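Local coordinates for putative secreted protein (Pseudomonas aeruginosa, PDB 3NPD), which is of unknown function but is a putative secreted, quorum-sensing-regulated virulence factor of a Pseudomonas-specific family, at residues Arg80-Leu83 and Ile88-Tyr91. Residues are numbered along the deposited sequence; the frame is centred on the assembly and turned at random. Where two conformers were deposited one is given.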
loop_
_atom_site.group_PDB
_atom_site.type_symbol
_atom_site.label_atom_id
_atom_site.label_comp_id
_atom_site.label_asym_id
_atom_site.label_seq_id
_atom_site.Cartn_x
_atom_site.Cartn_y
_atom_site.Cartn_z
ATOM N N ARG A 80 3.809 9.291 7.047
ATOM C CA ARG A 80 5.131 9.825 7.320
ATOM C C ARG A 80 5.596 9.399 8.732
ATOM O O ARG A 80 6.763 9.085 8.919
ATOM C CB ARG A 80 5.150 11.337 7.188
ATOM C CG ARG A 80 5.139 11.856 5.737
ATOM C CD ARG A 80 5.159 13.403 5.763
ATOM N NE ARG A 80 6.464 13.979 6.122
ATOM C CZ ARG A 80 7.562 14.023 5.343
ATOM N NH1 ARG A 80 7.591 13.481 4.113
ATOM N NH2 ARG A 80 8.670 14.605 5.815
ATOM N N GLN A 81 4.666 9.375 9.694
ATOM C CA GLN A 81 4.985 8.920 11.057
ATOM C C GLN A 81 5.434 7.458 11.067
ATOM O O GLN A 81 6.293 7.084 11.873
ATOM C CB GLN A 81 3.812 9.091 12.006
ATOM C CG GLN A 81 3.460 10.505 12.258
ATOM C CD GLN A 81 2.134 10.707 12.961
ATOM O OE1 GLN A 81 1.437 9.764 13.313
ATOM N NE2 GLN A 81 1.781 11.970 13.156
ATOM N N LEU A 82 4.795 6.632 10.226
ATOM C CA LEU A 82 5.173 5.236 10.137
ATOM C C LEU A 82 6.561 5.058 9.490
ATOM O O LEU A 82 7.404 4.307 9.984
ATOM C CB LEU A 82 4.079 4.422 9.417
ATOM C CG LEU A 82 2.679 4.517 10.039
ATOM C CD1 LEU A 82 1.742 3.605 9.229
ATOM C CD2 LEU A 82 2.653 4.139 11.531
ATOM N N LEU A 83 6.763 5.755 8.384
ATOM C CA LEU A 83 8.042 5.723 7.680
ATOM C C LEU A 83 9.155 6.244 8.605
ATOM O O LEU A 83 10.257 5.685 8.611
ATOM C CB LEU A 83 7.969 6.493 6.345
ATOM C CG LEU A 83 7.504 5.648 5.153
ATOM C CD1 LEU A 83 6.281 4.810 5.445
ATOM C CD2 LEU A 83 7.283 6.531 3.930
ATOM N N ILE A 88 7.609 0.418 5.957
ATOM C CA ILE A 88 7.496 0.520 4.513
ATOM C C ILE A 88 6.007 0.526 4.216
ATOM O O ILE A 88 5.242 -0.270 4.816
ATOM C CB ILE A 88 8.167 -0.684 3.827
ATOM C CG1 ILE A 88 9.672 -0.587 3.984
ATOM C CG2 ILE A 88 7.785 -0.763 2.314
ATOM C CD1 ILE A 88 10.399 -1.937 3.658
ATOM N N LEU A 89 5.585 1.468 3.373
ATOM C CA LEU A 89 4.230 1.505 2.818
ATOM C C LEU A 89 4.290 0.761 1.486
ATOM O O LEU A 89 5.036 1.128 0.600
ATOM C CB LEU A 89 3.687 2.946 2.673
ATOM C CG LEU A 89 2.588 3.335 3.652
ATOM C CD1 LEU A 89 1.299 2.446 3.519
ATOM C CD2 LEU A 89 3.235 3.329 5.066
ATOM N N THR A 90 3.445 -0.249 1.334
ATOM C CA THR A 90 3.396 -1.062 0.128
ATOM C C THR A 90 2.004 -1.001 -0.483
ATOM O O THR A 90 1.025 -1.232 0.226
ATOM C CB THR A 90 3.728 -2.521 0.443
ATOM O OG1 THR A 90 5.060 -2.550 0.951
ATOM C CG2 THR A 90 3.603 -3.436 -0.834
ATOM N N TYR A 91 1.929 -0.737 -1.782
ATOM C CA TYR A 91 0.682 -0.811 -2.549
ATOM C C TYR A 91 0.768 -2.036 -3.405
ATOM O O TYR A 91 1.666 -2.152 -4.243
ATOM C CB TYR A 91 0.468 0.412 -3.443
ATOM C CG TYR A 91 0.114 1.547 -2.599
ATOM C CD1 TYR A 91 -1.225 1.749 -2.233
ATOM C CD2 TYR A 91 1.088 2.344 -2.033
ATOM C CE1 TYR A 91 -1.591 2.732 -1.355
ATOM C CE2 TYR A 91 0.736 3.363 -1.157
ATOM C CZ TYR A 91 -0.616 3.563 -0.832
ATOM O OH TYR A 91 -1.005 4.567 0.022
#
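L82 and L83, at the end of helix 77-83, both reach the same methyl of L89, the second residue of strand 88-95. CD1 of L83 lies 3.4 Å from CD2 of L89, and the two side chains cross at about a right angle, meeting methyl against methyl. That separation is tighter than ordinary van der Waals contact, but L83 was modelled in two conformers, so the short distance is doubtful. The same L83 CD1 sits 4.0 Å from the backbone N of L89, beside the start of the strand. L82 makes the looser contact, its CD1 4.4 Å from L89 CD2; it has an ordinary extended leucine form, with CD1 anti to CA (chi2 -178°), whereas in L83 CD1 is swung out of that line (chi2 47°). L89 is less relaxed: its chi1 of -109° is away from the staggered values, and together with chi2 it turns CD2 toward the helix. Branched, apolar leucine side chains suit a contact between methyl groups, with no hydrogen bond between the segments. The alternation of the strand sorts its other residues: I88 points away from the helix and touches R106, whereas Y91 packs on L69 and V73 of helix 62-74. V73 also meets L83, continuing the apolar layer, while L82 leans on L44, and its side chain is about 4 Å from a bound 3-cyclohexyl-1-propylsulfonic acid, probably from the crystallisation liquor. This short helix-to-strand return closes a beta-alpha-beta crossover, whose helices link the adjacent parallel strands 43-50 and 88-95 of a mixed sheet.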